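YceI-like domain protein (Burkholderia cenocepacia BC7, PDB 5IXH) is a bacterial lipocalin-like beta-barrel protein that binds a long polyprenyl diphosphate and probably captures antibiotics outside the cell. Local coordinates at residues S9-V14 and K27-Q32; D63-A66 and W70-A73. One frame throughout, in Å; residues are numbered along the deposited sequence. Where two conformers were deposited one is given.

Contact 1: residues S9-V14 and K27-Q32; sequences SKVSAV and KKFSAQ
Two neighbouring strands of the lipocalin-like barrel, 10-15 and 22-34, form an antiparallel beta hairpin. Within it, F29 of 27-32 reaches back to S9, K10 and V11 of 9-14. The backbones have already parted here: the closest CA atoms, those of K10 and K27, are 7.9 Å apart, and the phenyl ring spans the divergence where no backbone hydrogen bond links the two segments. V11 supplies a CH-pi contact, its CG2 standing 3.8 Å from the centroid of the F29 ring and only 10° off the ring normal. A branched valine suits this place because its two methyls can part company: with CG1 anti to the backbone N (chi1 180°), CG2 is the one laid on the ring. I49 of strand 44-50 touches both V11 and F29, and the V11 side chain also comes near the bound prenyl chain. Small S9 meets the ring through carbon, while its OG is engaged by hydrogen bonds with D5 O and V159 N. At the ring edge, near its plane, S9 CB lies 3.8 Å from F29 CZ, and the backbone N of K10 is 3.9 Å from that same carbon.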
ATOM      1  N   SER A   9       3.873 -12.619   1.273  1.00 25.82           N
ATOM      2  CA  SER A   9       3.374 -11.282   1.592  1.00 23.24           C
ATOM      3  C   SER A   9       2.319 -10.864   0.577  1.00 28.33           C
ATOM      4  O   SER A   9       2.210 -11.440  -0.524  1.00 26.93           O
ATOM      5  CB  SER A   9       4.531 -10.295   1.575  1.00 24.78           C
ATOM      6  OG  SER A   9       5.463 -10.605   2.603  1.00 26.56           O
ATOM      7  N   LYS A  10       1.548  -9.851   0.942  1.00 24.09           N
ATOM      8  CA  LYS A  10       0.482  -9.374   0.081  1.00 23.86           C
ATOM      9  C   LYS A  10       0.279  -7.901   0.292  1.00 20.93           C
ATOM     10  O   LYS A  10       0.297  -7.408   1.424  1.00 23.39           O
ATOM     11  CB  LYS A  10      -0.824 -10.103   0.409  1.00 31.52           C
ATOM     12  CG  LYS A  10      -1.937  -9.897  -0.618  1.00 51.80           C
ATOM     13  CD  LYS A  10      -3.313 -10.153  -0.013  1.00 55.72           C
ATOM     14  CE  LYS A  10      -4.368 -10.356  -1.089  1.00 65.02           C
ATOM     15  NZ  LYS A  10      -5.753 -10.333  -0.532  1.00 66.60           N
ATOM     16  N   VAL A  11       0.098  -7.181  -0.806  1.00 20.96           N
ATOM     17  CA  VAL A  11      -0.319  -5.792  -0.764  1.00 21.21           C
ATOM     18  C   VAL A  11      -1.494  -5.671  -1.724  1.00 20.85           C
ATOM     19  O   VAL A  11      -1.391  -6.059  -2.887  1.00 22.77           O
ATOM     20  CB  VAL A  11       0.792  -4.843  -1.203  1.00 21.26           C
ATOM     21  CG1 VAL A  11       0.308  -3.384  -1.147  1.00 21.50           C
ATOM     22  CG2 VAL A  11       2.010  -5.002  -0.303  1.00 24.36           C
ATOM     23  N   SER A  12      -2.599  -5.140  -1.218  1.00 21.09           N
ATOM     24  CA  SER A  12      -3.817  -5.023  -2.001  1.00 24.62           C
ATOM     25  C   SER A  12      -4.469  -3.674  -1.782  1.00 21.21           C
ATOM     26  O   SER A  12      -4.094  -2.928  -0.875  1.00 22.06           O
ATOM     27  CB  SER A  12      -4.797  -6.153  -1.671  1.00 28.79           C
ATOM     28  OG  SER A  12      -5.291  -6.061  -0.359  1.00 32.62           O
ATOM     29  N   ALA A  13      -5.419  -3.352  -2.651  1.00 23.31           N
ATOM     30  CA  ALA A  13      -6.179  -2.120  -2.552  1.00 22.66           C
ATOM     31  C   ALA A  13      -7.647  -2.449  -2.774  1.00 21.83           C
ATOM     32  O   ALA A  13      -8.000  -3.178  -3.702  1.00 25.55           O
ATOM     33  CB  ALA A  13      -5.709  -1.106  -3.546  1.00 21.88           C
ATOM     34  N   VAL A  14      -8.472  -1.958  -1.851  1.00 23.85           N
ATOM     35  CA  VAL A  14      -9.904  -2.187  -1.903  1.00 26.46           C
ATOM     36  C   VAL A  14     -10.594  -0.875  -2.220  1.00 24.76           C
ATOM     37  O   VAL A  14     -10.432   0.106  -1.480  1.00 23.39           O
ATOM     38  CB  VAL A  14     -10.435  -2.699  -0.567  1.00 30.63           C
ATOM     39  CG1 VAL A  14     -11.908  -2.986  -0.684  1.00 36.55           C
ATOM     40  CG2 VAL A  14      -9.674  -3.949  -0.131  1.00 40.03           C
ATOM     41  N   LYS A  27       1.074  -7.891  -7.677  1.00 17.48           N
ATOM     42  CA  LYS A  27       1.762  -9.163  -7.718  1.00 17.88           C
ATOM     43  C   LYS A  27       3.279  -9.006  -7.626  1.00 19.08           C
ATOM     44  O   LYS A  27       3.982  -9.969  -7.340  1.00 22.91           O
ATOM     45  CB  LYS A  27       1.369  -9.910  -8.976  1.00 21.20           C
ATOM     46  CG  LYS A  27      -0.117 -10.262  -9.034  1.00 26.93           C
ATOM     47  CD  LYS A  27      -0.553 -11.078  -7.810  1.00 50.42           C
ATOM     48  CE  LYS A  27      -2.004 -11.522  -7.897  1.00 60.22           C
ATOM     49  NZ  LYS A  27      -2.431 -12.227  -6.650  1.00 85.17           N
ATOM     50  N   LYS A  28       3.773  -7.803  -7.862  1.00 16.99           N
ATOM     51  CA  LYS A  28       5.208  -7.551  -7.808  1.00 17.74           C
ATOM     52  C   LYS A  28       5.504  -6.335  -6.939  1.00 15.26           C
ATOM     53  O   LYS A  28       5.065  -5.202  -7.226  1.00 15.35           O
ATOM     54  CB  LYS A  28       5.788  -7.314  -9.190  1.00 19.53           C
ATOM     55  CG  LYS A  28       5.736  -8.524 -10.116  1.00 28.34           C
ATOM     56  CD  LYS A  28       6.398  -8.197 -11.462  1.00 35.86           C
ATOM     57  CE  LYS A  28       6.105  -9.241 -12.533  1.00 40.94           C
ATOM     58  NZ  LYS A  28       6.658  -8.821 -13.856  1.00 54.18           N
ATOM     59  N   PHE A  29       6.240  -6.565  -5.853  1.00 15.79           N
ATOM     60  CA  PHE A  29       6.709  -5.495  -4.999  1.00 14.44           C
ATOM     61  C   PHE A  29       7.912  -5.979  -4.247  1.00 16.54           C
ATOM     62  O   PHE A  29       8.190  -7.170  -4.211  1.00 19.73           O
ATOM     63  CB  PHE A  29       5.604  -5.030  -4.044  1.00 15.51           C
ATOM     64  CG  PHE A  29       5.067  -6.101  -3.139  1.00 16.82           C
ATOM     65  CD1 PHE A  29       5.680  -6.384  -1.917  1.00 22.00           C
ATOM     66  CD2 PHE A  29       3.932  -6.806  -3.496  1.00 21.81           C
ATOM     67  CE1 PHE A  29       5.167  -7.369  -1.082  1.00 24.43           C
ATOM     68  CE2 PHE A  29       3.415  -7.790  -2.667  1.00 27.05           C
ATOM     69  CZ  PHE A  29       4.031  -8.064  -1.452  1.00 29.81           C
ATOM     70  N   SER A  30       8.640  -5.040  -3.651  1.00 16.78           N
ATOM     71  CA  SER A  30       9.710  -5.365  -2.739  1.00 20.02           C
ATOM     72  C   SER A  30       9.541  -4.567  -1.472  1.00 16.98           C
ATOM     73  O   SER A  30       8.858  -3.546  -1.453  1.00 15.41           O
ATOM     74  CB  SER A  30      11.041  -5.020  -3.362  1.00 22.64           C
ATOM     75  OG  SER A  30      11.146  -3.633  -3.567  1.00 29.34           O
ATOM     76  N   ALA A  31      10.169  -5.014  -0.412  1.00 18.16           N
ATOM     77  CA  ALA A  31      10.131  -4.307   0.845  1.00 16.03           C
ATOM     78  C   ALA A  31      11.327  -4.679   1.687  1.00 17.93           C
ATOM     79  O   ALA A  31      11.853  -5.790   1.580  1.00 22.71           O
ATOM     80  CB  ALA A  31       8.824  -4.593   1.572  1.00 23.87           C
ATOM     81  N   GLN A  32      11.750  -3.736   2.520  1.00 16.85           N
ATOM     82  CA  GLN A  32      12.834  -3.925   3.475  1.00 19.66           C
ATOM     83  C   GLN A  32      12.317  -3.427   4.820  1.00 17.18           C
ATOM     84  O   GLN A  32      11.697  -2.368   4.898  1.00 15.37           O
ATOM     85  CB  GLN A  32      14.072  -3.110   3.053  1.00 20.66           C
ATOM     86  CG  GLN A  32      14.306  -3.038   1.545  1.00 55.76           C
ATOM     87  CD  GLN A  32      15.612  -2.334   1.145  1.00 86.05           C
ATOM     88  OE1 GLN A  32      15.900  -2.177  -0.050  1.00 59.77           O
ATOM     89  NE2 GLN A  32      16.408  -1.917   2.137  1.00 43.98           N
TER

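Contact 2: residues D63-A66 and W70-A73; sequences DQVA and WFDA. With OTP ((2E,6E,10E,14E,18E,22E,26E)-3,7,11,15,19,23,27,31-octamethyldotriaconta-2,6,10,14,18,22,26,30-octaenyl trihydrogen diphosphate), chain C.
V65 O, near the end of helix 59-66, accepts a hydrogen bond from F71 N at 2.9 Å, with an N-H...O angle of 167°. A66 O does the same for A73 N, also at 2.9 Å, so two successive carbonyls tie the end of the helix to the returning loop. V65 packs on both F71 and the prenyl chain. In the conformer given, its CG1 sits over one face of F71 toward the rim, 3.7 Å from the ring centroid, and makes a CH-pi contact; in that conformer both V65 methyls also face the methyl branch C33 of OTP. F71 turns its edge to the prenyl chain, with CE1 3.7 Å from OTP C29, while F54 meets the ring edge-to-face. W70 joins the wall through its six-membered ring, CZ3 lying 3.9 Å from OTP C30. At the opposite end of the indole, Q64 bends at chi2 (86°) to bring OE1 in at the ring edge, 3.6 Å from W70 CD1, its amide plane steeply inclined to the ring; W142 touches both residues. Small A66 and A73 let the chains draw close, their CB atoms 4.3 Å apart. The two backbone bonds take up V65 O and A66 O, and W70 O is bound by K103 NZ; aromatic and branched apolar groups then give this part of the pocket a surface suited to a hydrocarbon tail, with van der Waals contact in place of directed bonds.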
ATOM      1  N   ASP A  63      -5.968  -3.467 -17.631  1.00 18.92           N
ATOM      2  CA  ASP A  63      -5.486  -2.543 -18.655  1.00 20.31           C
ATOM      3  C   ASP A  63      -5.949  -1.117 -18.389  1.00 21.51           C
ATOM      4  O   ASP A  63      -5.158  -0.177 -18.523  1.00 22.41           O
ATOM      5  CB  ASP A  63      -5.936  -2.973 -20.040  1.00 22.41           C
ATOM      6  CG  ASP A  63      -5.226  -4.197 -20.517  1.00 38.71           C
ATOM      7  OD1 ASP A  63      -4.223  -4.582 -19.888  1.00 33.87           O
ATOM      8  OD2 ASP A  63      -5.667  -4.766 -21.535  1.00 38.63           O
ATOM      9  N   GLN A  64      -7.220  -0.944 -18.037  1.00 19.32           N
ATOM     10  CA  GLN A  64      -7.743   0.385 -17.759  1.00 19.96           C
ATOM     11  C   GLN A  64      -6.992   1.034 -16.600  1.00 17.28           C
ATOM     12  O   GLN A  64      -6.652   2.208 -16.682  1.00 18.66           O
ATOM     13  CB  GLN A  64      -9.239   0.340 -17.413  1.00 22.36           C
ATOM     14  CG  GLN A  64      -9.813   1.658 -16.847  1.00 58.33           C
ATOM     15  CD  GLN A  64     -10.244   2.614 -17.925  1.00 61.71           C
ATOM     16  OE1 GLN A  64      -9.805   3.764 -17.994  1.00 76.30           O
ATOM     17  NE2 GLN A  64     -11.122   2.143 -18.767  1.00 31.50           N
ATOM     18  N   VAL A  65      -6.797   0.296 -15.519  1.00 16.06           N
ATOM     19  CA  VAL A  65      -6.216   0.882 -14.322  0.67 15.18           C
ATOM     20  C   VAL A  65      -4.736   1.204 -14.538  1.00 16.72           C
ATOM     21  O   VAL A  65      -4.179   2.081 -13.879  1.00 14.58           O
ATOM     22  CB  VAL A  65      -6.490   0.010 -13.075  0.67 17.10           C
ATOM     23  CG1 VAL A  65      -5.790   0.564 -11.836  0.67 16.65           C
ATOM     24  CG2 VAL A  65      -7.992  -0.037 -12.812  0.67 24.02           C
ATOM     25  N   ALA A  66      -4.092   0.528 -15.479  1.00 16.50           N
ATOM     26  CA  ALA A  66      -2.718   0.860 -15.811  1.00 14.23           C
ATOM     27  C   ALA A  66      -2.617   2.145 -16.646  1.00 14.22           C
ATOM     28  O   ALA A  66      -1.541   2.764 -16.728  1.00 15.57           O
ATOM     29  CB  ALA A  66      -2.044  -0.289 -16.549  1.00 17.70           C
ATOM     30  N   TRP A  70      -5.718   6.551 -14.738  1.00 15.08           N
ATOM     31  CA  TRP A  70      -5.619   5.793 -13.487  1.00 14.19           C
ATOM     32  C   TRP A  70      -4.181   5.819 -13.001  1.00 14.04           C
ATOM     33  O   TRP A  70      -3.714   6.887 -12.615  1.00 14.90           O
ATOM     34  CB  TRP A  70      -6.215   4.388 -13.650  1.00 15.23           C
ATOM     35  CG  TRP A  70      -7.712   4.438 -13.579  1.00 17.17           C
ATOM     36  CD1 TRP A  70      -8.598   4.456 -14.629  1.00 19.72           C
ATOM     37  CD2 TRP A  70      -8.508   4.505 -12.390  1.00 18.83           C
ATOM     38  NE1 TRP A  70      -9.884   4.528 -14.153  1.00 21.67           N
ATOM     39  CE2 TRP A  70      -9.858   4.554 -12.787  1.00 20.77           C
ATOM     40  CE3 TRP A  70      -8.209   4.522 -11.025  1.00 19.29           C
ATOM     41  CZ2 TRP A  70     -10.901   4.620 -11.867  1.00 23.24           C
ATOM     42  CZ3 TRP A  70      -9.241   4.586 -10.127  1.00 21.83           C
ATOM     43  CH2 TRP A  70     -10.570   4.630 -10.545  1.00 23.83           C
ATOM     44  N   PHE A  71      -3.441   4.715 -13.017  1.00 12.30           N
ATOM     45  CA  PHE A  71      -2.080   4.780 -12.486  1.00 12.75           C
ATOM     46  C   PHE A  71      -1.084   5.479 -13.405  1.00 12.79           C
ATOM     47  O   PHE A  71      -0.045   5.935 -12.954  1.00 13.88           O
ATOM     48  CB  PHE A  71      -1.516   3.384 -12.209  1.00 12.27           C
ATOM     49  CG  PHE A  71      -2.197   2.634 -11.089  1.00 15.36           C
ATOM     50  CD1 PHE A  71      -2.941   3.267 -10.121  1.00 22.42           C
ATOM     51  CD2 PHE A  71      -2.134   1.256 -11.066  1.00 21.88           C
ATOM     52  CE1 PHE A  71      -3.557   2.532  -9.122  1.00 36.62           C
ATOM     53  CE2 PHE A  71      -2.736   0.525 -10.070  1.00 26.13           C
ATOM     54  CZ  PHE A  71      -3.454   1.161  -9.115  1.00 24.63           C
ATOM     55  N   ASP A  72      -1.357   5.501 -14.701  1.00 13.45           N
ATOM     56  CA  ASP A  72      -0.364   5.955 -15.688  1.00 13.03           C
ATOM     57  C   ASP A  72       0.964   5.214 -15.464  1.00 13.19           C
ATOM     58  O   ASP A  72       2.032   5.825 -15.278  1.00 13.60           O
ATOM     59  CB  ASP A  72      -0.185   7.465 -15.620  1.00 14.49           C
ATOM     60  CG  ASP A  72       0.537   8.043 -16.835  1.00 17.23           C
ATOM     61  OD1 ASP A  72       0.928   7.304 -17.761  1.00 18.87           O
ATOM     62  OD2 ASP A  72       0.710   9.272 -16.849  1.00 18.94           O
ATOM     63  N   ALA A  73       0.874   3.896 -15.497  1.00 12.88           N
ATOM     64  CA  ALA A  73       1.992   3.040 -15.140  1.00 12.29           C
ATOM     65  C   ALA A  73       3.216   3.207 -16.050  1.00 12.28           C
ATOM     66  O   ALA A  73       4.334   3.003 -15.604  1.00 13.08           O
ATOM     67  CB  ALA A  73       1.549   1.586 -15.149  1.00 16.10           C
TER
HETATM   68  O7  OTP C 201     -20.681  -0.988 -13.427  1.00112.42           O
HETATM   69  P2  OTP C 201     -19.560   0.028 -13.355  1.00111.96           P
HETATM   70  O5  OTP C 201     -19.575   0.893 -14.596  1.00112.22           O
HETATM   71  O6  OTP C 201     -19.735   0.899 -12.129  1.00112.37           O
HETATM   72  O4  OTP C 201     -18.165  -0.722 -13.256  1.00109.19           O
HETATM   73  P1  OTP C 201     -16.751  -0.030 -13.473  1.00105.37           P
HETATM   74  O2  OTP C 201     -16.417   0.005 -14.947  1.00105.08           O
HETATM   75  O3  OTP C 201     -16.768   1.378 -12.918  1.00106.31           O
HETATM   76  O1  OTP C 201     -15.670  -0.911 -12.713  1.00100.12           O
HETATM   77  C40 OTP C 201     -14.780  -0.354 -11.759  1.00 94.82           C
HETATM   78  C39 OTP C 201     -13.735  -1.449 -11.571  1.00 90.01           C
HETATM   79  C37 OTP C 201     -12.698  -1.376 -10.687  1.00 85.28           C
HETATM   80  C38 OTP C 201     -11.768  -2.588 -10.666  1.00 85.93           C
HETATM   81  C36 OTP C 201     -12.435  -0.165  -9.762  1.00 80.01           C
HETATM   82  C35 OTP C 201     -10.945   0.219  -9.876  1.00 74.91           C
HETATM   83  C34 OTP C 201     -10.402   0.827  -8.570  1.00 70.80           C
HETATM   84  C32 OTP C 201      -9.041   0.873  -8.371  1.00 66.71           C
HETATM   85  C33 OTP C 201      -8.066   0.327  -9.422  1.00 67.80           C
HETATM   86  C31 OTP C 201      -8.477   1.483  -7.075  1.00 61.82           C
HETATM   87  C30 OTP C 201      -7.370   2.501  -7.424  1.00 57.51           C
HETATM   88  C29 OTP C 201      -6.166   2.098  -6.567  1.00 51.57           C
HETATM   89  C27 OTP C 201      -5.528   2.978  -5.728  1.00 50.35           C
HETATM   90  C28 OTP C 201      -5.909   4.449  -5.556  1.00 50.08           C
HETATM   91  C26 OTP C 201      -4.363   2.399  -4.924  1.00 49.48           C
HETATM   92  C25 OTP C 201      -3.156   3.347  -4.925  1.00 46.73           C
HETATM   93  C24 OTP C 201      -2.210   2.528  -4.038  1.00 45.68           C
HETATM   94  C22 OTP C 201      -0.999   2.078  -4.485  1.00 40.81           C
HETATM   95  C23 OTP C 201      -0.452   2.371  -5.886  1.00 42.07           C
HETATM   96  C21 OTP C 201      -0.172   1.263  -3.493  1.00 41.54           C
HETATM   97  C20 OTP C 201       0.793   2.264  -2.856  1.00 40.99           C
HETATM   98  C19 OTP C 201       1.229   1.630  -1.531  1.00 41.30           C
HETATM   99  C17 OTP C 201       2.557   1.562  -1.166  1.00 40.85           C
HETATM  100  C18 OTP C 201       3.646   2.130  -2.080  1.00 37.13           C
HETATM  101  C16 OTP C 201       2.995   0.935   0.169  1.00 41.02           C
HETATM  102  C15 OTP C 201       1.830   0.271   0.926  1.00 43.53           C
HETATM  103  C14 OTP C 201       2.291   0.027   2.372  1.00 44.14           C
HETATM  104  C12 OTP C 201       2.217   1.037   3.306  1.00 43.49           C
HETATM  105  C13 OTP C 201       1.662   2.430   2.989  1.00 44.29           C
HETATM  106  C11 OTP C 201       2.681   0.797   4.750  1.00 44.97           C
HETATM  107  C10 OTP C 201       3.739  -0.309   4.847  1.00 44.86           C
HETATM  108  C9  OTP C 201       4.296  -0.175   6.273  1.00 46.35           C
HETATM  109  C7  OTP C 201       5.446  -0.816   6.657  1.00 46.40           C
HETATM  110  C8  OTP C 201       6.220  -1.697   5.674  1.00 44.76           C
HETATM  111  C6  OTP C 201       5.926  -0.607   8.106  1.00 45.96           C
HETATM  112  C5  OTP C 201       6.342  -1.940   8.733  1.00 46.77           C
HETATM  113  C4  OTP C 201       6.232  -1.710  10.253  1.00 46.65           C
HETATM  114  C2  OTP C 201       7.306  -1.561  11.100  1.00 44.69           C
HETATM  115  C3  OTP C 201       7.000  -1.340  12.581  1.00 45.56           C
HETATM  116  C1  OTP C 201       8.763  -1.610  10.633  1.00 44.53           C

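How the contacts relate
Contact 1 lies near the centre of the chain and joins two strands of the barrel wall, whereas contact 2 sits about 16 Å from that centre and fastens helix 59-66 to the loop before strand 78-90. They hold no element in common, and their centres are about 17 Å apart. Despite its central place, contact 1 is only partly buried and small, resting on carbon packing round one phenylalanine; contact 2 is largely buried, buries about twice the area and adds two backbone hydrogen bonds. In both a valine methyl lies over a phenyl face, for V65 in the conformer given. The same prenyl chain passes both, and F54 touches A13 of 9-14 as well as F71.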